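Local coordinates for reticulocyte binding protein (Streptococcus agalactiae COH1, PDB 3FAW) that probably hydrolyses alpha-1,6-glucosidic linkages in pullulan and related alpha-glucans as a secreted pullulanase anchored in the streptococcal cell wall, at residues A[46-51]-A[100-105]; A[152-157]-A[403-408]; A[774-779]-A[786-791]; A[792-797]-A[807-812]. One frame throughout, in Å; residues are numbered along the deposited sequence. Where two conformers were deposited one is given.

Contact 1: residues A[46-51]-A[100-105]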
loop_
_atom_site.group_PDB
_atom_site.type_symbol
_atom_site.label_atom_id
_atom_site.label_comp_id
_atom_site.label_asym_id
_atom_site.label_seq_id
_atom_site.Cartn_x
_atom_site.Cartn_y
_atom_site.Cartn_z
ATOM N N THR A 46 33.790 9.041 -7.222
ATOM C CA THR A 46 33.151 8.690 -5.955
ATOM C C THR A 46 33.356 9.742 -4.859
ATOM O O THR A 46 32.596 9.787 -3.891
ATOM C CB THR A 46 33.687 7.338 -5.448
ATOM O OG1 THR A 46 35.099 7.441 -5.211
ATOM C CG2 THR A 46 33.424 6.238 -6.480
ATOM N N ASP A 47 34.391 10.568 -4.997
ATOM C CA ASP A 47 34.577 11.737 -4.128
ATOM C C ASP A 47 35.480 12.775 -4.813
ATOM O O ASP A 47 35.844 12.609 -5.977
ATOM C CB ASP A 47 35.095 11.328 -2.732
ATOM C CG ASP A 47 36.506 10.762 -2.753
ATOM O OD1 ASP A 47 37.294 11.095 -3.661
ATOM O OD2 ASP A 47 36.834 9.989 -1.832
ATOM N N LEU A 48 35.839 13.835 -4.095
ATOM C CA LEU A 48 36.604 14.933 -4.687
ATOM C C LEU A 48 37.955 14.489 -5.250
ATOM O O LEU A 48 38.408 15.025 -6.265
ATOM C CB LEU A 48 36.798 16.074 -3.675
ATOM C CG LEU A 48 35.541 16.870 -3.298
ATOM C CD1 LEU A 48 35.874 17.969 -2.284
ATOM C CD2 LEU A 48 34.870 17.476 -4.529
ATOM N N THR A 49 38.582 13.503 -4.606
ATOM C CA THR A 49 39.935 13.077 -4.966
ATOM C C THR A 49 40.048 11.599 -5.373
ATOM O O THR A 49 41.125 11.011 -5.253
ATOM C CB THR A 49 40.913 13.352 -3.800
ATOM O OG1 THR A 49 40.538 12.571 -2.659
ATOM C CG2 THR A 49 40.914 14.840 -3.425
ATOM N N SER A 50 38.963 11.000 -5.861
ATOM C CA SER A 50 38.976 9.566 -6.184
ATOM C C SER A 50 38.065 9.168 -7.352
ATOM O O SER A 50 36.895 9.562 -7.405
ATOM C CB SER A 50 38.616 8.737 -4.944
ATOM O OG SER A 50 38.945 7.370 -5.135
ATOM N N ILE A 51 38.623 8.379 -8.273
ATOM C CA ILE A 51 37.880 7.817 -9.402
ATOM C C ILE A 51 38.133 6.312 -9.519
ATOM O O ILE A 51 39.281 5.878 -9.571
ATOM C CB ILE A 51 38.274 8.497 -10.734
ATOM C CG1 ILE A 51 37.762 9.942 -10.765
ATOM C CG2 ILE A 51 37.727 7.711 -11.935
ATOM C CD1 ILE A 51 38.098 10.687 -12.042
ATOM N N PHE A 100 40.420 16.016 -8.441
ATOM C CA PHE A 100 39.394 15.951 -9.486
ATOM C C PHE A 100 38.228 16.897 -9.189
ATOM O O PHE A 100 37.160 16.472 -8.740
ATOM C CB PHE A 100 38.900 14.513 -9.648
ATOM C CG PHE A 100 39.996 13.524 -9.942
ATOM C CD1 PHE A 100 40.809 13.677 -11.058
ATOM C CD2 PHE A 100 40.204 12.429 -9.113
ATOM C CE1 PHE A 100 41.817 12.758 -11.338
ATOM C CE2 PHE A 100 41.207 11.510 -9.383
ATOM C CZ PHE A 100 42.016 11.674 -10.498
ATOM N N ASN A 101 38.448 18.184 -9.454
ATOM C CA ASN A 101 37.437 19.222 -9.231
ATOM C C ASN A 101 36.229 18.977 -10.136
ATOM O O ASN A 101 36.362 19.016 -11.362
ATOM C CB ASN A 101 38.037 20.612 -9.499
ATOM C CG ASN A 101 37.119 21.762 -9.077
ATOM O OD1 ASN A 101 35.951 21.565 -8.738
ATOM N ND2 ASN A 101 37.658 22.976 -9.102
ATOM N N PRO A 102 35.046 18.713 -9.540
ATOM C CA PRO A 102 33.871 18.407 -10.364
ATOM C C PRO A 102 33.436 19.545 -11.297
ATOM O O PRO A 102 32.735 19.294 -12.274
ATOM C CB PRO A 102 32.777 18.088 -9.332
ATOM C CG PRO A 102 33.244 18.670 -8.054
ATOM C CD PRO A 102 34.737 18.666 -8.096
ATOM N N LYS A 103 33.863 20.773 -11.004
ATOM C CA LYS A 103 33.588 21.922 -11.873
ATOM C C LYS A 103 34.368 21.850 -13.194
ATOM O O LYS A 103 33.955 22.439 -14.196
ATOM C CB LYS A 103 33.901 23.229 -11.136
ATOM C CG LYS A 103 32.985 23.489 -9.939
ATOM C CD LYS A 103 33.288 24.822 -9.277
ATOM C CE LYS A 103 32.187 25.238 -8.307
ATOM N NZ LYS A 103 32.049 24.297 -7.159
ATOM N N GLN A 104 35.491 21.131 -13.182
ATOM C CA GLN A 104 36.279 20.865 -14.388
ATOM C C GLN A 104 35.928 19.504 -14.998
ATOM O O GLN A 104 36.530 19.091 -15.993
ATOM C CB GLN A 104 37.776 20.893 -14.063
ATOM C CG GLN A 104 38.269 22.182 -13.404
ATOM C CD GLN A 104 38.156 23.397 -14.308
ATOM O OE1 GLN A 104 38.290 23.297 -15.528
ATOM N NE2 GLN A 104 37.915 24.558 -13.707
ATOM N N GLY A 105 34.963 18.810 -14.392
ATOM C CA GLY A 105 34.541 17.485 -14.847
ATOM C C GLY A 105 33.512 17.610 -15.956
ATOM O O GLY A 105 33.105 18.725 -16.284
#
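I51 and F100 make the main apolar contact. CD1 of I51 stands almost squarely above the F100 ring, 3.9 Å from its centroid and 8° off the ring normal, a CH-pi contact over one face. With CG1 of I51 anti to the carbonyl carbon (chi1 -70°) and the chain extended beyond it, both outer carbons reach the ring, and CG1 lies 3.9 Å from CD2 of F100. The in-plane edge of the same ring looks at the backbone, where S50 N is 3.8 Å from F100 CD2. A second, more exposed apolar contact joins L48 and P102: CD2 of L48 meets CD of the proline ring at 3.8 Å, the two side chains crossing obliquely.

The partners are a beta hairpin and the loop that connects strands 93-98 and 108-111 of the same mixed sheet. The hairpin joins strands 40-47 and 50-55 through a type I turn from D47 to S50. An Asx turn braces it, with T49 N donating to D47 OD1 at 2.9 Å from above the carboxylate plane.

Of polar bonds across the contact there is one, from F100 N to L48 O at 3.1 Å; it runs nearly along the C=O axis but is bent at the hydrogen (140°). The neighbouring carbonyl of F100 accepts from Q45 NE2, which also reaches D47 O. On the loop side, K103 N donates to N101 OD1 at 3.2 Å in another Asx turn. L48 and P102 touch Q127 and L128 of helix 122-129, and F107 meets the F100 ring edge-to-face.

Contact 2: residues A[152-157]-A[403-408]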
loop_
_atom_site.group_PDB
_atom_site.type_symbol
_atom_site.label_atom_id
_atom_site.label_comp_id
_atom_site.label_asym_id
_atom_site.label_seq_id
_atom_site.Cartn_x
_atom_site.Cartn_y
_atom_site.Cartn_z
ATOM N N SER A 152 17.904 19.184 -10.667
ATOM C CA SER A 152 18.410 18.473 -11.854
ATOM C C SER A 152 19.864 18.869 -12.163
ATOM O O SER A 152 20.124 19.614 -13.104
ATOM C CB SER A 152 17.511 18.750 -13.069
ATOM O OG SER A 152 17.883 17.954 -14.180
ATOM N N PRO A 153 20.821 18.345 -11.377
ATOM C CA PRO A 153 22.180 18.884 -11.393
ATOM C C PRO A 153 22.981 18.661 -12.686
ATOM O O PRO A 153 23.924 19.410 -12.924
ATOM C CB PRO A 153 22.848 18.180 -10.204
ATOM C CG PRO A 153 22.092 16.923 -10.032
ATOM C CD PRO A 153 20.687 17.211 -10.446
ATOM N N SER A 154 22.613 17.671 -13.506
ATOM C CA SER A 154 23.362 17.357 -14.730
ATOM C C SER A 154 22.819 18.059 -15.980
ATOM O O SER A 154 23.367 17.892 -17.072
ATOM C CB SER A 154 23.397 15.842 -14.967
ATOM O OG SER A 154 22.111 15.339 -15.293
ATOM N N ALA A 155 21.752 18.845 -15.825
ATOM C CA ALA A 155 21.130 19.558 -16.960
ATOM C C ALA A 155 21.985 20.714 -17.490
ATOM O O ALA A 155 22.582 21.450 -16.709
ATOM C CB ALA A 155 19.748 20.087 -16.559
ATOM N N ASP A 156 22.035 20.865 -18.815
ATOM C CA ASP A 156 22.635 22.046 -19.454
ATOM C C ASP A 156 21.691 23.245 -19.362
ATOM O O ASP A 156 22.128 24.385 -19.172
ATOM C CB ASP A 156 22.931 21.787 -20.937
ATOM C CG ASP A 156 24.008 20.745 -21.153
ATOM O OD1 ASP A 156 24.802 20.493 -20.228
ATOM O OD2 ASP A 156 24.066 20.190 -22.271
ATOM N N SER A 157 20.397 22.979 -19.516
ATOM C CA SER A 157 19.378 24.017 -19.423
ATOM C C SER A 157 18.031 23.406 -19.061
ATOM O O SER A 157 17.762 22.245 -19.376
ATOM C CB SER A 157 19.266 24.764 -20.751
ATOM O OG SER A 157 18.807 23.899 -21.779
ATOM N N ASP A 403 14.248 10.619 -16.891
ATOM C CA ASP A 403 14.358 11.790 -17.760
ATOM C C ASP A 403 14.848 13.029 -17.013
ATOM O O ASP A 403 15.507 13.876 -17.597
ATOM C CB ASP A 403 13.010 12.123 -18.410
ATOM C CG ASP A 403 12.637 11.167 -19.533
ATOM O OD1 ASP A 403 13.505 10.410 -20.013
ATOM O OD2 ASP A 403 11.458 11.190 -19.943
ATOM N N ILE A 404 14.507 13.143 -15.730
ATOM C CA ILE A 404 14.817 14.350 -14.960
ATOM C C ILE A 404 16.301 14.409 -14.635
ATOM O O ILE A 404 16.962 15.416 -14.883
ATOM C CB ILE A 404 14.008 14.416 -13.646
ATOM C CG1 ILE A 404 12.501 14.409 -13.943
ATOM C CG2 ILE A 404 14.390 15.665 -12.846
ATOM C CD1 ILE A 404 11.623 14.361 -12.705
ATOM N N GLU A 405 16.808 13.320 -14.067
ATOM C CA GLU A 405 18.223 13.189 -13.731
ATOM C C GLU A 405 18.606 11.729 -13.915
ATOM O O GLU A 405 18.103 10.869 -13.193
ATOM C CB GLU A 405 18.476 13.632 -12.286
ATOM C CG GLU A 405 19.914 13.445 -11.778
ATOM C CD GLU A 405 20.952 14.267 -12.537
ATOM O OE1 GLU A 405 20.612 15.329 -13.095
ATOM O OE2 GLU A 405 22.125 13.851 -12.556
ATOM N N PRO A 406 19.487 11.437 -14.886
ATOM C CA PRO A 406 19.837 10.041 -15.125
ATOM C C PRO A 406 20.780 9.491 -14.057
ATOM O O PRO A 406 21.494 10.255 -13.399
ATOM C CB PRO A 406 20.524 10.079 -16.494
ATOM C CG PRO A 406 21.105 11.443 -16.583
ATOM C CD PRO A 406 20.198 12.353 -15.797
ATOM N N ASN A 407 20.762 8.172 -13.887
ATOM C CA ASN A 407 21.665 7.497 -12.961
ATOM C C ASN A 407 21.625 8.121 -11.561
ATOM O O ASN A 407 22.654 8.548 -11.041
ATOM C CB ASN A 407 23.101 7.522 -13.505
ATOM C CG ASN A 407 23.176 7.197 -14.984
ATOM O OD1 ASN A 407 23.016 6.047 -15.390
ATOM N ND2 ASN A 407 23.427 8.211 -15.797
ATOM N N TYR A 408 20.442 8.193 -10.958
ATOM C CA TYR A 408 20.345 8.673 -9.575
ATOM C C TYR A 408 19.112 8.193 -8.793
ATOM O O TYR A 408 19.248 7.555 -7.748
ATOM C CB TYR A 408 20.405 10.208 -9.495
ATOM C CG TYR A 408 20.233 10.648 -8.064
ATOM C CD1 TYR A 408 21.323 10.701 -7.204
ATOM C CD2 TYR A 408 18.968 10.928 -7.549
ATOM C CE1 TYR A 408 21.169 11.053 -5.884
ATOM C CE2 TYR A 408 18.800 11.275 -6.233
ATOM C CZ TYR A 408 19.904 11.337 -5.396
ATOM O OH TYR A 408 19.747 11.683 -4.076
#
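A buried glutamate carboxylate is the odd thing here: E405 reaches across to the turn at S154, and its OE1 accepts the backbone N of S154 at 3.1 Å. The bond is fairly straight (156°) and arrives on the syn side, somewhat out of the carboxylate plane. The other oxygen, OE2, is held by a salt bridge to K125 NZ of helix 122-129, so the two ends of the group are taken by different parts of the chain. That pairing probably offsets much of the cost of burying the charge.

E405 gets there with CG anti to its backbone N (chi1 176°) and a bend at chi2 (63°), which swings the carboxylate against the turn. The ring of P153 lies across the same side chain, its CD 3.3 Å from E405 OE1. The hydroxyl of S154 sits beside the carboxylate as well, OG 2.7 Å from E405 OE1, but S154 was modelled in two conformers, so this closeness is doubtful.

The turn is a type I beta turn from S152 to A155, closed by A155 N to S152 O at 3.3 Å, and it joins strands 146-151 and 157-164 of the carbohydrate-binding module 48 domain. The loop of 403-408 follows helix 399-402 in the alpha-amylase catalytic domain, so the contact forms part of the interface between the two. At its other end S152 OG lies 2.8 Å from the carbonyl O of I404. The indole NE1 of W185 donates to S152 O, while I404 packs on I216 and P219, beside this interface.

Contact 3: residues A[774-779]-A[786-791]; sequences GQVIVD and KPISTP
Water 1 sits between I777 and K786 and donates to two backbone carbonyls at once, I777 O at 2.6 Å and K786 O at 2.6 Å. It ties the middle of strand 775-778 to the start of the returning chain. Two residues further along the loop and one back on the strand, the segments bond directly: I788 N donates to V776 O at 2.8 Å, a straight bond (161°) that meets the carbonyl almost end-on.

Around these bonds the side chains interlock. I788 places CG1 anti to its carbonyl carbon (chi1 -58°), which sends CD1 in over the strand backbone, 3.6 Å from I777 O, and on to the carboxylate of D779, whose CG it meets at 3.7 Å. On V776, the CG2 branch touches CG of P791 at 3.7 Å, while CG1 is nearer the proline's CB. Q775 and P787 lie side by side and point the same way at the exposed end, the amide NE2 3.7 Å from P787 CG.

D779 is fixed from outside: its OD1 accepts from the backbone N of both D781 and Q782, and OD2 accepts from R792 N. The carboxylate thus pins the turn after the strand and also the residue that follows P791. OD2 lies 3.6 Å from P791 CA.

On the side of helix 685-703, I777 and V778 pack on L700, and both face V810 on strand 807-813. That pairing is a classic beta bulge, set in an edge strand of the five-stranded antiparallel sheet of the C-terminal domain, with the 786-791 loop laid along its other edge.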
loop_
_atom_site.group_PDB
_atom_site.type_symbol
_atom_site.label_atom_id
_atom_site.label_comp_id
_atom_site.label_asym_id
_atom_site.label_seq_id
_atom_site.Cartn_x
_atom_site.Cartn_y
_atom_site.Cartn_z
ATOM N N GLY A 774 -20.892 -18.051 33.252
ATOM C CA GLY A 774 -20.876 -16.823 32.460
ATOM C C GLY A 774 -22.062 -16.660 31.526
ATOM O O GLY A 774 -22.937 -17.521 31.451
ATOM N N GLN A 775 -22.075 -15.537 30.812
ATOM C CA GLN A 775 -23.134 -15.209 29.858
ATOM C C GLN A 775 -22.620 -15.401 28.437
ATOM O O GLN A 775 -21.483 -15.039 28.134
ATOM C CB GLN A 775 -23.573 -13.754 30.033
ATOM C CG GLN A 775 -24.055 -13.393 31.440
ATOM C CD GLN A 775 -24.070 -11.887 31.700
ATOM O OE1 GLN A 775 -23.203 -11.149 31.227
ATOM N NE2 GLN A 775 -25.052 -11.432 32.473
ATOM N N VAL A 776 -23.463 -15.954 27.568
ATOM C CA VAL A 776 -23.134 -16.093 26.148
ATOM C C VAL A 776 -23.445 -14.792 25.412
ATOM O O VAL A 776 -24.603 -14.371 25.366
ATOM C CB VAL A 776 -23.933 -17.238 25.484
ATOM C CG1 VAL A 776 -23.521 -17.395 24.014
ATOM C CG2 VAL A 776 -23.727 -18.539 26.246
ATOM N N ILE A 777 -22.415 -14.157 24.844
ATOM C CA ILE A 777 -22.600 -12.912 24.077
ATOM C C ILE A 777 -22.408 -13.083 22.557
ATOM O O ILE A 777 -22.831 -12.227 21.774
ATOM C CB ILE A 777 -21.725 -11.758 24.624
ATOM C CG1 ILE A 777 -20.233 -12.064 24.487
ATOM C CG2 ILE A 777 -22.087 -11.483 26.084
ATOM C CD1 ILE A 777 -19.360 -10.853 24.709
ATOM N N VAL A 778 -21.774 -14.183 22.151
ATOM C CA VAL A 778 -21.726 -14.575 20.740
ATOM C C VAL A 778 -22.178 -16.026 20.617
ATOM O O VAL A 778 -21.697 -16.895 21.347
ATOM C CB VAL A 778 -20.303 -14.426 20.134
ATOM C CG1 VAL A 778 -20.276 -14.892 18.678
ATOM C CG2 VAL A 778 -19.826 -12.993 20.239
ATOM N N ASP A 779 -23.111 -16.282 19.705
ATOM C CA ASP A 779 -23.550 -17.651 19.423
ATOM C C ASP A 779 -23.580 -17.886 17.909
ATOM O O ASP A 779 -22.941 -17.146 17.162
ATOM C CB ASP A 779 -24.892 -17.951 20.125
ATOM C CG ASP A 779 -26.093 -17.310 19.446
ATOM O OD1 ASP A 779 -25.924 -16.524 18.493
ATOM O OD2 ASP A 779 -27.228 -17.605 19.880
ATOM N N LYS A 786 -24.208 -7.933 24.595
ATOM C CA LYS A 786 -25.347 -8.198 25.480
ATOM C C LYS A 786 -25.543 -9.703 25.682
ATOM O O LYS A 786 -25.260 -10.493 24.779
ATOM C CB LYS A 786 -26.629 -7.591 24.901
ATOM C CG LYS A 786 -26.582 -6.084 24.709
ATOM C CD LYS A 786 -27.779 -5.591 23.904
ATOM C CE LYS A 786 -27.656 -4.114 23.572
ATOM N NZ LYS A 786 -28.839 -3.601 22.821
ATOM N N PRO A 787 -26.029 -10.109 26.870
ATOM C CA PRO A 787 -26.323 -11.523 27.094
ATOM C C PRO A 787 -27.406 -12.061 26.156
ATOM O O PRO A 787 -28.436 -11.411 25.961
ATOM C CB PRO A 787 -26.814 -11.563 28.552
ATOM C CG PRO A 787 -26.351 -10.303 29.164
ATOM C CD PRO A 787 -26.313 -9.296 28.066
ATOM N N ILE A 788 -27.153 -13.230 25.572
ATOM C CA ILE A 788 -28.134 -13.922 24.743
ATOM C C ILE A 788 -28.915 -14.885 25.646
ATOM O O ILE A 788 -28.337 -15.803 26.232
ATOM C CB ILE A 788 -27.456 -14.683 23.582
ATOM C CG1 ILE A 788 -26.648 -13.717 22.706
ATOM C CG2 ILE A 788 -28.496 -15.401 22.735
ATOM C CD1 ILE A 788 -25.686 -14.403 21.745
ATOM N N SER A 789 -30.224 -14.662 25.760
ATOM C CA SER A 789 -31.058 -15.374 26.735
ATOM C C SER A 789 -31.206 -16.864 26.436
ATOM O O SER A 789 -31.149 -17.688 27.351
ATOM C CB SER A 789 -32.442 -14.724 26.827
ATOM O OG SER A 789 -33.097 -14.741 25.572
ATOM N N THR A 790 -31.400 -17.201 25.162
ATOM C CA THR A 790 -31.499 -18.598 24.722
ATOM C C THR A 790 -30.492 -18.862 23.588
ATOM O O THR A 790 -30.852 -18.834 22.408
ATOM C CB THR A 790 -32.950 -18.961 24.297
ATOM O OG1 THR A 790 -32.998 -20.317 23.829
ATOM C CG2 THR A 790 -33.465 -18.017 23.207
ATOM N N PRO A 791 -29.216 -19.118 23.948
ATOM C CA PRO A 791 -28.152 -19.247 22.948
ATOM C C PRO A 791 -28.298 -20.462 22.029
ATOM O O PRO A 791 -28.684 -21.539 22.480
ATOM C CB PRO A 791 -26.877 -19.383 23.796
ATOM C CG PRO A 791 -27.259 -18.980 25.174
ATOM C CD PRO A 791 -28.697 -19.301 25.316
HETATM O O HOH W 1 -24.437 -10.265 22.281
#

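Contact 4: residues A[792-797]-A[807-812]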
loop_
_atom_site.group_PDB
_atom_site.type_symbol
_atom_site.label_atom_id
_atom_site.label_comp_id
_atom_site.label_asym_id
_atom_site.label_seq_id
_atom_site.Cartn_x
_atom_site.Cartn_y
_atom_site.Cartn_z
ATOM N N ARG A 792 -27.977 -20.275 20.752
ATOM C CA ARG A 792 -28.025 -21.354 19.769
ATOM C C ARG A 792 -26.629 -21.877 19.436
ATOM O O ARG A 792 -25.681 -21.100 19.286
ATOM C CB ARG A 792 -28.716 -20.869 18.492
ATOM C CG ARG A 792 -30.216 -20.667 18.652
ATOM C CD ARG A 792 -30.976 -21.985 18.621
ATOM N NE ARG A 792 -32.327 -21.849 19.168
ATOM C CZ ARG A 792 -32.647 -21.927 20.461
ATOM N NH1 ARG A 792 -31.717 -22.139 21.389
ATOM N NH2 ARG A 792 -33.915 -21.787 20.833
ATOM N N GLY A 793 -26.514 -23.196 19.324
ATOM C CA GLY A 793 -25.272 -23.840 18.897
ATOM C C GLY A 793 -24.358 -24.296 20.022
ATOM O O GLY A 793 -23.262 -24.802 19.764
ATOM N N VAL A 794 -24.802 -24.123 21.266
ATOM C CA VAL A 794 -24.010 -24.495 22.439
ATOM C C VAL A 794 -24.892 -25.110 23.527
ATOM O O VAL A 794 -26.024 -24.671 23.733
ATOM C CB VAL A 794 -23.280 -23.271 23.033
ATOM C CG1 VAL A 794 -24.284 -22.194 23.480
ATOM C CG2 VAL A 794 -22.379 -23.695 24.190
ATOM N N HIS A 795 -24.366 -26.123 24.215
ATOM C CA HIS A 795 -25.033 -26.704 25.382
ATOM C C HIS A 795 -24.058 -26.809 26.550
ATOM O O HIS A 795 -22.919 -27.255 26.384
ATOM C CB HIS A 795 -25.613 -28.080 25.050
ATOM C CG HIS A 795 -26.650 -28.050 23.970
ATOM N ND1 HIS A 795 -28.001 -27.982 24.236
ATOM C CD2 HIS A 795 -26.532 -28.071 22.622
ATOM C CE1 HIS A 795 -28.670 -27.962 23.097
ATOM N NE2 HIS A 795 -27.802 -28.016 22.102
ATOM N N PHE A 796 -24.516 -26.393 27.728
ATOM C CA PHE A 796 -23.695 -26.392 28.936
ATOM C C PHE A 796 -23.805 -27.740 29.648
ATOM O O PHE A 796 -24.910 -28.205 29.940
ATOM C CB PHE A 796 -24.129 -25.257 29.878
ATOM C CG PHE A 796 -23.631 -23.896 29.460
ATOM C CD1 PHE A 796 -22.813 -23.150 30.300
ATOM C CD2 PHE A 796 -23.971 -23.363 28.220
ATOM C CE1 PHE A 796 -22.344 -21.892 29.911
ATOM C CE2 PHE A 796 -23.508 -22.108 27.828
ATOM C CZ PHE A 796 -22.695 -21.375 28.676
ATOM N N GLU A 797 -22.656 -28.361 29.919
ATOM C CA GLU A 797 -22.593 -29.642 30.636
ATOM C C GLU A 797 -21.975 -29.438 32.030
ATOM O O GLU A 797 -21.847 -28.303 32.491
ATOM C CB GLU A 797 -21.776 -30.665 29.831
ATOM C CG GLU A 797 -22.108 -30.735 28.338
ATOM C CD GLU A 797 -23.563 -31.073 28.050
ATOM O OE1 GLU A 797 -24.254 -31.639 28.928
ATOM O OE2 GLU A 797 -24.014 -30.778 26.922
ATOM N N THR A 807 -19.596 -23.413 14.318
ATOM C CA THR A 807 -20.201 -22.469 15.261
ATOM C C THR A 807 -19.134 -21.803 16.134
ATOM O O THR A 807 -18.185 -22.458 16.581
ATOM C CB THR A 807 -21.230 -23.176 16.176
ATOM O OG1 THR A 807 -22.254 -23.779 15.372
ATOM C CG2 THR A 807 -21.869 -22.196 17.161
ATOM N N ALA A 808 -19.293 -20.499 16.358
ATOM C CA ALA A 808 -18.432 -19.748 17.273
ATOM C C ALA A 808 -19.232 -19.338 18.505
ATOM O O ALA A 808 -20.339 -18.820 18.378
ATOM C CB ALA A 808 -17.857 -18.515 16.575
ATOM N N ILE A 809 -18.672 -19.580 19.689
ATOM C CA ILE A 809 -19.298 -19.169 20.947
ATOM C C ILE A 809 -18.345 -18.299 21.771
ATOM O O ILE A 809 -17.188 -18.660 21.970
ATOM C CB ILE A 809 -19.722 -20.383 21.813
ATOM C CG1 ILE A 809 -20.553 -21.389 21.003
ATOM C CG2 ILE A 809 -20.529 -19.916 23.016
ATOM C CD1 ILE A 809 -21.900 -20.868 20.567
ATOM N N VAL A 810 -18.833 -17.157 22.248
ATOM C CA VAL A 810 -18.062 -16.331 23.181
ATOM C C VAL A 810 -18.836 -16.174 24.487
ATOM O O VAL A 810 -20.007 -15.784 24.481
ATOM C CB VAL A 810 -17.712 -14.936 22.615
ATOM C CG1 VAL A 810 -16.942 -14.121 23.652
ATOM C CG2 VAL A 810 -16.898 -15.060 21.334
ATOM N N ILE A 811 -18.169 -16.495 25.597
ATOM C CA ILE A 811 -18.742 -16.350 26.935
ATOM C C ILE A 811 -18.005 -15.253 27.705
ATOM O O ILE A 811 -16.786 -15.124 27.596
ATOM C CB ILE A 811 -18.663 -17.670 27.740
ATOM C CG1 ILE A 811 -19.308 -18.819 26.959
ATOM C CG2 ILE A 811 -19.357 -17.515 29.083
ATOM C CD1 ILE A 811 -19.297 -20.156 27.695
ATOM N N LYS A 812 -18.758 -14.468 28.474
ATOM C CA LYS A 812 -18.201 -13.446 29.361
ATOM C C LYS A 812 -18.553 -13.762 30.815
ATOM O O LYS A 812 -19.712 -14.052 31.132
ATOM C CB LYS A 812 -18.762 -12.065 29.001
ATOM C CG LYS A 812 -18.278 -10.922 29.893
ATOM C CD LYS A 812 -19.203 -9.721 29.806
ATOM C CE LYS A 812 -18.761 -8.606 30.738
ATOM N NZ LYS A 812 -19.706 -7.453 30.711
#
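I809 reaches from its strand toward V794, and its side chain can be traced outward from CB. At CB it forks: CG2, anti to the backbone N, heads for the neighbouring strand, where it lies 3.6 Å from V778 O, while CG1 turns toward the 792-797 segment and comes to 3.9 Å from V794 CB. A bend at chi2 (-67°) then folds the tip, so that CD1 lies against V794 CB at 3.7 Å and also comes 4.0 Å from the carbonyl O of R792. The methyl is thereby lodged between a valine side chain and the backbone leading into it.

On one flank T807 does a smaller version of the same job. Its CG2 approaches G793 O at 3.9 Å, while its hydroxyl is turned to a different partner, P805 O. The glycine itself has a positive phi (94°), and the chain turns there before entering strand 794-796. On the other flank F796 and I811 come from opposite directions, and CD1 of I811 meets the ring at CZ, 3.7 Å away, obliquely to its plane. F796 also touches V776, as does I809, so V776 joins the side chains packed between the two sheets.

Strand 794-796 belongs to a three-stranded sheet and 807-813 to the five-stranded one, and the end-to-end directions of the touching parts differ by 57°. Such packing of two antiparallel sheets fits the beta-sandwich C-terminal domain of the alpha-amylase family. With no hydrogen bond between the segments, what passes directly between them is contact of branched aliphatic carbons and one aromatic ring, which implies a contact that rests on shape and the hydrophobic effect.

The four contacts form two pairs at opposite ends of an elongated chain. Contacts 1 and 2 lie on the N-terminal side, centres 18 Å apart and nearest atoms about 9 Å apart; they do not touch, but helix 122-129 packs against both. Contacts 3 and 4, centres 8 Å apart, do touch: Q775 O and K812 N lie 2.8 Å apart, a probable hydrogen bond between neighbouring strands of one sheet. Between the pairs, with centres 67 to 77 Å apart, stands the catalytic TIM barrel, which contact 2 reaches through a loop of the catalytic domain. The side chain of K786 in contact 3 is about 10 Å from a bound calcium ion.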